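Local structure of choline dehydrogenase and related flavoproteins (Aspergillus oryzae, 3Q9T) at residues 269-274 with 513-518; 278-283 with 533-538; 394-399 with 469-474. The protein oxidises formate with the help of an 8-formyl-FAD cofactor, as a member of the glucose-methanol-choline oxidoreductase family. All coordinates share one frame; numbering follows the deposited sequence. Where two conformers were deposited one is given.

Contact 1 (269-274 with 513-518); sequences FETPKL and GTARLS. With FAY ([(2R,3S,4R,5R)-5-(6-amino-9H-purin-9-yl)-3,4-dihydroxytetrahydrofuran-2-yl]methyl (2R,3S,4S)-5-(8-formyl-7-methyl-2,4-dioxo-3,4-dihydrobenzo[g]pteridin-10(2H)-yl)-2,3,4-trihydroxypentyl dihydrogen diphosphate), chain D; ACT (acetate ion), chain G.
Pro-272 and Thr-514 show how a helix that lacks one of its own hydrogen bonds can borrow a partner from a distant loop. The pyrrolidine ring leans across the threonine, its CG and CD each 3.5 Å from Thr-514 OG1, while Pro-272 CG also lies 3.7 Å from Thr-514 CB. Having no N-H, Pro-272 leaves the carbonyl of Val-268 without its usual helical donor, and the helix kinks there. Thr-514 fills the vacancy: with OG1 turned between its backbone N and carbonyl carbon (chi1 52°), the hydroxyl donates to Val-268 O. Beside this pair, Thr-271 CG2 meets Ala-515 CB at 4.4 Å, a looser methyl contact, while Thr-271 OG1 is hydrogen-bonded to Asp-542 OD2. The two segments thereby join helix 267-277, which follows strand 261-264 of the parallel sheet in the FAD-binding Rossmann-type domain, to the loop that precedes strand 538-540, the neighbour of 261-264 in that sheet. The helix also serves the cofactor through Glu-270, whose CB points away from the loop. This CB lies beside the adenine of the 8-formyl-FAD, and Glu-270 CG comes closer still, 3.1 Å from N7A. There the chain bends (chi2 -81°), and Glu-270 CD is 3.7 Å from the cofactor's N7A. Glu-270 OE1 receives Lys-273 NZ on its syn lone pair at 2.9 Å, a salt bridge within a single turn. The same Glu-270 OE1 lies 3.5 Å from N6A of the cofactor's adenine. OE2 is hydrogen-bonded to Tyr-67 OH and faces an acetate ion whose modelled place is doubtful. Lys-273 NZ has further acceptors in the backbone carbonyls of Pro-440 and Gln-442.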
loop_
_atom_site.group_PDB
_atom_site.type_symbol
_atom_site.label_atom_id
_atom_site.label_comp_id
_atom_site.label_asym_id
_atom_site.label_seq_id
_atom_site.Cartn_x
_atom_site.Cartn_y
_atom_site.Cartn_z
ATOM N N PHE A 269 16.353 -4.740 -11.262
ATOM C CA PHE A 269 16.418 -4.185 -9.912
ATOM C C PHE A 269 17.810 -4.296 -9.261
ATOM O O PHE A 269 18.250 -3.355 -8.605
ATOM C CB PHE A 269 15.357 -4.804 -8.994
ATOM C CG PHE A 269 13.942 -4.688 -9.512
ATOM C CD1 PHE A 269 13.099 -5.799 -9.508
ATOM C CD2 PHE A 269 13.450 -3.475 -9.975
ATOM C CE1 PHE A 269 11.796 -5.702 -9.984
ATOM C CE2 PHE A 269 12.154 -3.364 -10.463
ATOM C CZ PHE A 269 11.320 -4.467 -10.463
ATOM N N GLU A 270 18.484 -5.438 -9.409
ATOM C CA GLU A 270 19.732 -5.673 -8.665
ATOM C C GLU A 270 20.959 -5.204 -9.418
ATOM O O GLU A 270 21.984 -4.901 -8.801
ATOM C CB GLU A 270 19.921 -7.145 -8.273
ATOM C CG GLU A 270 18.896 -7.684 -7.298
ATOM C CD GLU A 270 19.177 -7.318 -5.835
ATOM O OE1 GLU A 270 20.330 -7.000 -5.467
ATOM O OE2 GLU A 270 18.222 -7.362 -5.044
ATOM N N THR A 271 20.877 -5.171 -10.746
ATOM C CA THR A 271 21.977 -4.624 -11.510
ATOM C C THR A 271 22.293 -3.163 -11.094
ATOM O O THR A 271 23.424 -2.863 -10.717
ATOM C CB THR A 271 21.725 -4.715 -13.018
ATOM O OG1 THR A 271 22.049 -6.032 -13.471
ATOM C CG2 THR A 271 22.582 -3.695 -13.757
ATOM N N PRO A 272 21.302 -2.254 -11.152
ATOM C CA PRO A 272 21.629 -0.882 -10.717
ATOM C C PRO A 272 22.072 -0.793 -9.249
ATOM O O PRO A 272 22.897 0.052 -8.902
ATOM C CB PRO A 272 20.311 -0.121 -10.901
ATOM C CG PRO A 272 19.244 -1.205 -10.919
ATOM C CD PRO A 272 19.904 -2.362 -11.619
ATOM N N LYS A 273 21.511 -1.642 -8.398
ATOM C CA LYS A 273 21.902 -1.655 -7.000
ATOM C C LYS A 273 23.399 -1.982 -6.896
ATOM O O LYS A 273 24.167 -1.230 -6.297
ATOM C CB LYS A 273 21.045 -2.658 -6.215
ATOM C CG LYS A 273 21.406 -2.788 -4.764
ATOM C CD LYS A 273 20.574 -3.877 -4.126
ATOM C CE LYS A 273 21.409 -4.658 -3.136
ATOM N NZ LYS A 273 20.834 -6.004 -2.840
ATOM N N LEU A 274 23.826 -3.076 -7.512
ATOM C CA LEU A 274 25.226 -3.487 -7.389
ATOM C C LEU A 274 26.173 -2.466 -8.029
ATOM O O LEU A 274 27.278 -2.242 -7.526
ATOM C CB LEU A 274 25.463 -4.891 -7.947
ATOM C CG LEU A 274 26.825 -5.528 -7.599
ATOM C CD1 LEU A 274 26.876 -5.938 -6.140
ATOM C CD2 LEU A 274 27.155 -6.736 -8.507
ATOM N N GLY A 513 15.039 -0.753 -17.956
ATOM C CA GLY A 513 15.511 0.607 -18.150
ATOM C C GLY A 513 16.541 1.205 -17.216
ATOM O O GLY A 513 17.073 2.287 -17.487
ATOM N N THR A 514 16.838 0.504 -16.126
ATOM C CA THR A 514 17.617 1.088 -15.037
ATOM C C THR A 514 19.122 1.193 -15.276
ATOM O O THR A 514 19.848 1.658 -14.408
ATOM C CB THR A 514 17.397 0.299 -13.752
ATOM O OG1 THR A 514 17.632 -1.091 -14.026
ATOM C CG2 THR A 514 15.961 0.506 -13.264
ATOM N N ALA A 515 19.601 0.742 -16.427
ATOM C CA ALA A 515 20.994 0.981 -16.790
ATOM C C ALA A 515 21.066 0.997 -18.308
ATOM O O ALA A 515 21.777 0.215 -18.918
ATOM C CB ALA A 515 21.909 -0.083 -16.193
ATOM N N ARG A 516 20.335 1.930 -18.900
ATOM C CA ARG A 516 19.938 1.818 -20.280
ATOM C C ARG A 516 21.040 2.067 -21.298
ATOM O O ARG A 516 21.968 2.859 -21.074
ATOM C CB ARG A 516 18.767 2.751 -20.564
ATOM C CG ARG A 516 19.134 4.224 -20.639
ATOM C CD ARG A 516 17.858 5.060 -20.719
ATOM N NE ARG A 516 18.145 6.479 -20.715
ATOM C CZ ARG A 516 17.222 7.424 -20.814
ATOM N NH1 ARG A 516 15.937 7.096 -20.914
ATOM N NH2 ARG A 516 17.589 8.697 -20.804
ATOM N N LEU A 517 20.917 1.364 -22.417
ATOM C CA LEU A 517 21.825 1.605 -23.515
ATOM C C LEU A 517 21.701 3.069 -23.941
ATOM O O LEU A 517 20.623 3.680 -23.877
ATOM C CB LEU A 517 21.587 0.620 -24.662
ATOM C CG LEU A 517 20.662 1.002 -25.807
ATOM C CD1 LEU A 517 21.310 2.109 -26.567
ATOM C CD2 LEU A 517 20.453 -0.187 -26.708
ATOM N N SER A 518 22.836 3.632 -24.343
ATOM C CA SER A 518 22.898 5.059 -24.651
ATOM C C SER A 518 24.165 5.430 -25.421
ATOM O O SER A 518 25.102 4.645 -25.517
ATOM C CB SER A 518 22.841 5.863 -23.349
ATOM O OG SER A 518 23.983 5.582 -22.553
HETATM P P FAY D . 16.815 -10.631 -16.744
HETATM N N1 FAY D . 8.163 -11.985 -19.983
HETATM C C2 FAY D . 7.638 -12.651 -21.089
HETATM O O2 FAY D . 8.146 -12.503 -22.194
HETATM N N3 FAY D . 6.898 -13.798 -20.901
HETATM C C4 FAY D . 6.211 -13.953 -19.723
HETATM O O4 FAY D . 5.073 -14.457 -19.784
HETATM N N5 FAY D . 6.064 -13.429 -17.399
HETATM C C6 FAY D . 6.191 -13.393 -15.053
HETATM C C7 FAY D . 6.854 -13.094 -13.876
HETATM C C8 FAY D . 8.073 -12.411 -13.928
HETATM O O8 FAY D . 9.995 -11.867 -12.704
HETATM C C9 FAY D . 8.665 -12.150 -15.172
HETATM P PA FAY D . 16.637 -12.091 -14.326
HETATM C "C1'" FAY D . 9.832 -11.287 -17.728
HETATM C C10 FAY D . 7.694 -12.267 -18.722
HETATM N N10 FAY D . 8.448 -11.929 -17.595
HETATM N N1A FAY D . 23.676 -11.739 -5.964
HETATM O O1A FAY D . 15.822 -11.852 -13.099
HETATM C C1B FAY D . 20.414 -13.006 -9.879
HETATM O O1P FAY D . 17.972 -11.434 -17.288
HETATM C "C2'" FAY D . 10.936 -12.341 -17.973
HETATM O "O2'" FAY D . 10.716 -13.386 -17.094
HETATM C C2A FAY D . 23.710 -12.871 -6.758
HETATM O O2A FAY D . 16.094 -13.163 -15.221
HETATM C C2B FAY D . 18.954 -13.408 -9.766
HETATM O O2B FAY D . 18.735 -14.464 -8.848
HETATM O O2P FAY D . 16.964 -9.160 -17.085
HETATM C "C3'" FAY D . 12.458 -11.980 -17.963
HETATM O "O3'" FAY D . 13.313 -12.938 -17.344
HETATM N N3A FAY D . 22.766 -13.058 -7.755
HETATM C C3B FAY D . 18.655 -13.845 -11.183
HETATM O O3B FAY D . 19.091 -15.172 -11.345
HETATM O O3P FAY D . 16.794 -10.726 -15.136
HETATM C "C4'" FAY D . 12.804 -10.633 -17.380
HETATM O "O4'" FAY D . 11.935 -9.701 -18.018
HETATM C C4A FAY D . 21.806 -12.119 -7.956
HETATM C C4B FAY D . 19.560 -12.979 -12.024
HETATM O O4B FAY D . 20.514 -12.406 -11.146
HETATM C C4X FAY D . 6.617 -13.169 -18.627
HETATM C "C5'" FAY D . 14.297 -10.296 -17.616
HETATM O "O5'" FAY D . 15.345 -11.188 -17.209
HETATM C C5A FAY D . 21.762 -10.969 -7.172
HETATM C C5B FAY D . 18.777 -11.908 -12.758
HETATM O O5B FAY D . 18.132 -12.518 -13.850
HETATM C C5X FAY D . 6.682 -12.934 -16.272
HETATM C C6A FAY D . 22.701 -10.776 -6.161
HETATM N N6A FAY D . 22.599 -9.720 -5.343
HETATM N N7A FAY D . 20.721 -10.220 -7.592
HETATM C C7M FAY D . 6.139 -13.351 -12.572
HETATM C C8A FAY D . 20.112 -10.848 -8.620
HETATM C C8M FAY D . 8.934 -12.450 -12.725
HETATM C C9A FAY D . 7.962 -12.360 -16.355
HETATM N N9A FAY D . 20.767 -12.022 -8.849
HETATM C C ACT G . 18.381 -8.284 -1.843
HETATM O O ACT G . 17.988 -7.558 -2.786
HETATM O OXT ACT G . 19.612 -8.517 -1.837
HETATM C CH3 ACT G . 17.446 -8.829 -0.787
#

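Contact 2 (278-283 with 533-538); sequences SGIGPT and HGIKKL
Ile-280 reaches CD1 toward segment 533-538 and there meets two side chains tip to tip, CG1 of Ile-535 at 4.0 Å and CD2 of Leu-538 at 4.2 Å. A single methyl thus makes the whole junction, extended from the backbone by an outstretched second torsion (chi2 154°). The nearest CA atoms, those of Ile-280 and Gly-534, are still 8.9 Å apart, so side chains, not backbones, span the gap. All three partners are buried. Leu-275 of helix 267-277 touches both Ile-280 and Leu-538, while Cys-241, Ile-234 and Leu-232 are among the neighbours of Ile-535 and Leu-538. The other side of the loop is quite different: Gly-534, Lys-536 and Lys-537 are exposed, and the two lysines run outward past Thr-240, so that the same short segment has both buried and exposed residues. On the opposing segment Gly-279, with positive phi, ends helix 267-277 in a Schellman motif and turns the chain into strand 280-281, which pairs in parallel with 295-296. The arrangement is that of a Schellman-terminated helix of the Rossmann-type FAD-binding domain, whose next residue, Ile-280, packs on Leu-538 at the start of strand 538-540, an outermost strand of the five-stranded parallel sheet.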
loop_
_atom_site.group_PDB
_atom_site.type_symbol
_atom_site.label_atom_id
_atom_site.label_comp_id
_atom_site.label_asym_id
_atom_site.label_seq_id
_atom_site.Cartn_x
_atom_site.Cartn_y
_atom_site.Cartn_z
ATOM N N SER A 278 29.079 -0.385 -5.916
ATOM C CA SER A 278 30.421 -0.527 -6.446
ATOM C C SER A 278 31.013 0.822 -6.820
ATOM O O SER A 278 32.105 0.889 -7.378
ATOM C CB SER A 278 30.416 -1.445 -7.664
ATOM O OG SER A 278 29.945 -2.731 -7.320
ATOM N N GLY A 279 30.282 1.892 -6.524
ATOM C CA GLY A 279 30.762 3.234 -6.788
ATOM C C GLY A 279 30.357 3.826 -8.126
ATOM O O GLY A 279 30.928 4.821 -8.564
ATOM N N ILE A 280 29.367 3.234 -8.777
ATOM C CA ILE A 280 28.934 3.751 -10.072
ATOM C C ILE A 280 27.460 4.099 -10.022
ATOM O O ILE A 280 26.620 3.212 -9.977
ATOM C CB ILE A 280 29.142 2.717 -11.199
ATOM C CG1 ILE A 280 30.594 2.233 -11.229
ATOM C CG2 ILE A 280 28.734 3.322 -12.543
ATOM C CD1 ILE A 280 30.758 0.855 -11.809
ATOM N N GLY A 281 27.152 5.389 -10.046
ATOM C CA GLY A 281 25.779 5.849 -9.970
ATOM C C GLY A 281 25.724 7.329 -9.669
ATOM O O GLY A 281 26.731 8.034 -9.795
ATOM N N PRO A 282 24.544 7.825 -9.288
ATOM C CA PRO A 282 24.385 9.268 -9.038
ATOM C C PRO A 282 25.125 9.636 -7.762
ATOM O O PRO A 282 24.832 9.061 -6.709
ATOM C CB PRO A 282 22.862 9.449 -8.853
ATOM C CG PRO A 282 22.247 8.153 -9.339
ATOM C CD PRO A 282 23.290 7.083 -9.120
ATOM N N THR A 283 26.045 10.592 -7.859
ATOM C CA THR A 283 27.018 10.828 -6.799
ATOM C C THR A 283 26.348 11.222 -5.475
ATOM O O THR A 283 26.760 10.771 -4.411
ATOM C CB THR A 283 28.093 11.868 -7.232
ATOM O OG1 THR A 283 29.160 11.899 -6.272
ATOM C CG2 THR A 283 27.477 13.255 -7.388
ATOM N N HIS A 533 29.551 3.116 -19.298
ATOM C CA HIS A 533 30.239 4.394 -19.509
ATOM C C HIS A 533 31.175 4.652 -18.327
ATOM O O HIS A 533 30.755 4.624 -17.163
ATOM C CB HIS A 533 29.253 5.566 -19.618
ATOM C CG HIS A 533 28.333 5.500 -20.800
ATOM N ND1 HIS A 533 28.778 5.575 -22.106
ATOM C CD2 HIS A 533 26.983 5.409 -20.871
ATOM C CE1 HIS A 533 27.744 5.502 -22.927
ATOM N NE2 HIS A 533 26.643 5.402 -22.203
ATOM N N GLY A 534 32.446 4.895 -18.619
ATOM C CA GLY A 534 33.400 5.234 -17.586
ATOM C C GLY A 534 34.233 4.074 -17.081
ATOM O O GLY A 534 35.207 4.280 -16.364
ATOM N N ILE A 535 33.860 2.853 -17.447
ATOM C CA ILE A 535 34.539 1.674 -16.911
ATOM C C ILE A 535 34.952 0.707 -18.018
ATOM O O ILE A 535 34.190 0.451 -18.934
ATOM C CB ILE A 535 33.652 0.941 -15.894
ATOM C CG1 ILE A 535 33.266 1.872 -14.739
ATOM C CG2 ILE A 535 34.376 -0.274 -15.315
ATOM C CD1 ILE A 535 34.382 2.118 -13.737
ATOM N N LYS A 536 36.165 0.175 -17.941
ATOM C CA LYS A 536 36.596 -0.833 -18.905
ATOM C C LYS A 536 36.357 -2.236 -18.359
ATOM O O LYS A 536 36.342 -2.445 -17.146
ATOM C CB LYS A 536 38.077 -0.666 -19.230
ATOM C CG LYS A 536 38.498 0.726 -19.675
ATOM C CD LYS A 536 40.028 0.775 -19.745
ATOM C CE LYS A 536 40.571 2.190 -19.864
ATOM N NZ LYS A 536 42.062 2.203 -19.724
ATOM N N LYS A 537 36.180 -3.191 -19.264
ATOM C CA LYS A 537 36.007 -4.604 -18.918
ATOM C C LYS A 537 34.713 -4.911 -18.147
ATOM O O LYS A 537 34.634 -5.915 -17.437
ATOM C CB LYS A 537 37.222 -5.122 -18.136
ATOM C CG LYS A 537 38.546 -5.077 -18.902
ATOM C CD LYS A 537 39.623 -5.864 -18.143
ATOM C CE LYS A 537 40.851 -6.172 -18.990
ATOM N NZ LYS A 537 41.751 -4.994 -19.142
ATOM N N LEU A 538 33.711 -4.043 -18.279
ATOM C CA LEU A 538 32.439 -4.219 -17.583
ATOM C C LEU A 538 31.276 -3.962 -18.525
ATOM O O LEU A 538 31.149 -2.874 -19.078
ATOM C CB LEU A 538 32.311 -3.251 -16.391
ATOM C CG LEU A 538 30.998 -3.367 -15.597
ATOM C CD1 LEU A 538 30.765 -4.815 -15.160
ATOM C CD2 LEU A 538 30.947 -2.424 -14.391
#

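Contact 3 (394-399 with 469-474); sequences LDFVCM and DLLFKG
The ring of Phe-396 is met at its outer corner, where two leucine methyls from the helix arrive obliquely to its plane. Phe-396 and Leu-470 come from opposite directions, and Leu-470 CD1 is equally near Phe-396 CE1 and CZ, 3.9 Å from each, coming in at a slant to the ring. Leu-471 CD2 follows at 4.4 Å from Phe-396 CE1. Leu-470 carries CG anti to its backbone N (chi1 -174°), which extends the branch from the helix toward the strand. With CA atoms of Phe-396 and Leu-471 10.5 Å apart, the layers are held at side-chain length, and the contact is wholly apolar. Polar groups work on the far side of the helix: Lys-473 NZ is hydrogen-bonded to Asp-469 OD1 at 3.1 Å, approaching from above the carboxylate plane, in a salt bridge one turn long, and Asp-469 OD2 has a second partner in Tyr-364 OH. The alternation of the strand sends Asp-395 the other way, to a salt bridge with Arg-553. Strand 392-397 runs between 353-358 and 415-423, antiparallel to both, in the large mixed sheet. The 469-473 part of helix 454-473 lies against this sheet, Leu-471 also resting on Leu-417 and Val-419 of strand 415-423. Helix 167-179 also packs here, its Leu-173 touching both Phe-396 and Leu-470.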
loop_
_atom_site.group_PDB
_atom_site.type_symbol
_atom_site.label_atom_id
_atom_site.label_comp_id
_atom_site.label_asym_id
_atom_site.label_seq_id
_atom_site.Cartn_x
_atom_site.Cartn_y
_atom_site.Cartn_z
ATOM N N LEU A 394 -3.783 -8.033 -24.506
ATOM C CA LEU A 394 -4.864 -8.647 -23.751
ATOM C C LEU A 394 -4.642 -10.148 -23.636
ATOM O O LEU A 394 -4.777 -10.891 -24.616
ATOM C CB LEU A 394 -6.201 -8.362 -24.422
ATOM C CG LEU A 394 -6.471 -6.879 -24.586
ATOM C CD1 LEU A 394 -7.798 -6.631 -25.344
ATOM C CD2 LEU A 394 -6.463 -6.221 -23.206
ATOM N N ASP A 395 -4.275 -10.585 -22.438
ATOM C CA ASP A 395 -4.061 -11.991 -22.168
ATOM C C ASP A 395 -5.311 -12.614 -21.614
ATOM O O ASP A 395 -5.825 -12.183 -20.580
ATOM C CB ASP A 395 -2.904 -12.186 -21.182
ATOM C CG ASP A 395 -1.637 -11.520 -21.659
ATOM O OD1 ASP A 395 -1.275 -11.713 -22.853
ATOM O OD2 ASP A 395 -1.028 -10.778 -20.853
ATOM N N PHE A 396 -5.788 -13.643 -22.303
ATOM C CA PHE A 396 -6.974 -14.349 -21.875
ATOM C C PHE A 396 -6.611 -15.652 -21.199
ATOM O O PHE A 396 -6.569 -16.696 -21.836
ATOM C CB PHE A 396 -7.886 -14.571 -23.073
ATOM C CG PHE A 396 -8.268 -13.293 -23.756
ATOM C CD1 PHE A 396 -9.298 -12.516 -23.260
ATOM C CD2 PHE A 396 -7.573 -12.853 -24.868
ATOM C CE1 PHE A 396 -9.641 -11.322 -23.865
ATOM C CE2 PHE A 396 -7.910 -11.658 -25.484
ATOM C CZ PHE A 396 -8.942 -10.892 -24.984
ATOM N N VAL A 397 -6.340 -15.579 -19.899
ATOM C CA VAL A 397 -5.906 -16.747 -19.138
ATOM C C VAL A 397 -7.145 -17.564 -18.814
ATOM O O VAL A 397 -8.110 -17.037 -18.271
ATOM C CB VAL A 397 -5.192 -16.332 -17.837
ATOM C CG1 VAL A 397 -4.702 -17.542 -17.079
ATOM C CG2 VAL A 397 -4.040 -15.404 -18.152
ATOM N N CYS A 398 -7.132 -18.845 -19.167
ATOM C CA CYS A 398 -8.343 -19.661 -19.064
ATOM C C CYS A 398 -8.508 -20.346 -17.723
ATOM O O CYS A 398 -8.821 -21.534 -17.666
ATOM C CB CYS A 398 -8.431 -20.693 -20.206
ATOM S SG CYS A 398 -7.015 -21.778 -20.349
ATOM N N MET A 399 -8.297 -19.594 -16.646
ATOM C CA MET A 399 -8.696 -20.027 -15.306
ATOM C C MET A 399 -8.454 -18.879 -14.337
ATOM O O MET A 399 -7.850 -17.872 -14.711
ATOM C CB MET A 399 -7.961 -21.307 -14.868
ATOM C CG MET A 399 -6.616 -21.111 -14.203
ATOM S SD MET A 399 -5.881 -22.642 -13.539
ATOM C CE MET A 399 -7.317 -23.548 -13.092
ATOM N N ASP A 469 -16.759 -5.117 -23.583
ATOM C CA ASP A 469 -17.537 -5.174 -24.826
ATOM C C ASP A 469 -17.325 -6.490 -25.553
ATOM O O ASP A 469 -18.276 -7.143 -25.976
ATOM C CB ASP A 469 -17.137 -4.033 -25.757
ATOM C CG ASP A 469 -17.599 -2.698 -25.256
ATOM O OD1 ASP A 469 -18.433 -2.681 -24.334
ATOM O OD2 ASP A 469 -17.136 -1.669 -25.783
ATOM N N LEU A 470 -16.065 -6.873 -25.686
ATOM C CA LEU A 470 -15.683 -8.061 -26.440
ATOM C C LEU A 470 -16.316 -9.303 -25.828
ATOM O O LEU A 470 -16.819 -10.181 -26.523
ATOM C CB LEU A 470 -14.156 -8.171 -26.405
ATOM C CG LEU A 470 -13.258 -9.172 -27.140
ATOM C CD1 LEU A 470 -12.564 -10.072 -26.141
ATOM C CD2 LEU A 470 -13.933 -9.957 -28.272
ATOM N N LEU A 471 -16.305 -9.360 -24.507
ATOM C CA LEU A 471 -16.619 -10.595 -23.828
ATOM C C LEU A 471 -18.097 -10.660 -23.460
ATOM O O LEU A 471 -18.680 -11.749 -23.442
ATOM C CB LEU A 471 -15.727 -10.770 -22.593
ATOM C CG LEU A 471 -14.219 -10.957 -22.835
ATOM C CD1 LEU A 471 -13.428 -10.785 -21.533
ATOM C CD2 LEU A 471 -13.892 -12.309 -23.474
ATOM N N PHE A 472 -18.695 -9.503 -23.177
ATOM C CA PHE A 472 -20.123 -9.428 -22.831
ATOM C C PHE A 472 -21.039 -9.223 -24.029
ATOM O O PHE A 472 -22.243 -9.414 -23.926
ATOM C CB PHE A 472 -20.400 -8.330 -21.788
ATOM C CG PHE A 472 -20.117 -8.759 -20.382
ATOM C CD1 PHE A 472 -21.136 -9.215 -19.565
ATOM C CD2 PHE A 472 -18.826 -8.733 -19.882
ATOM C CE1 PHE A 472 -20.871 -9.621 -18.276
ATOM C CE2 PHE A 472 -18.560 -9.139 -18.596
ATOM C CZ PHE A 472 -19.586 -9.583 -17.795
ATOM N N LYS A 473 -20.477 -8.824 -25.159
ATOM C CA LYS A 473 -21.296 -8.527 -26.333
ATOM C C LYS A 473 -20.824 -9.323 -27.538
ATOM O O LYS A 473 -21.545 -9.445 -28.517
ATOM C CB LYS A 473 -21.223 -7.040 -26.700
ATOM C CG LYS A 473 -21.673 -6.067 -25.633
ATOM C CD LYS A 473 -21.518 -4.652 -26.158
ATOM C CE LYS A 473 -21.789 -3.619 -25.093
ATOM N NZ LYS A 473 -21.270 -2.270 -25.504
ATOM N N GLY A 474 -19.596 -9.836 -27.483
ATOM C CA GLY A 474 -19.037 -10.533 -28.627
ATOM C C GLY A 474 -19.781 -11.818 -28.942
ATOM O O GLY A 474 -20.193 -12.545 -28.036
#

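Buried residues make all three contacts, yet their places differ. Contacts 1 and 2 are neighbours, with centres 11 Å apart: helix 267-277 of the first runs on into strand 280-281 of the second, and both use the chain between strands 506-507 and 538-540. Ser-518 OG and His-533 NE2, 2.7 Å apart, join them through a probable hydrogen bond. Contact 1 lies deeper and mixes apolar packing with polar and cofactor chemistry; contact 2 is purely aliphatic beside an exposed lysine-bearing loop. Contact 3, centred 36 Å from contact 1 beyond the chain's centre, joins sheet to helix through an aromatic ring, and is nested in sequence within both other loops.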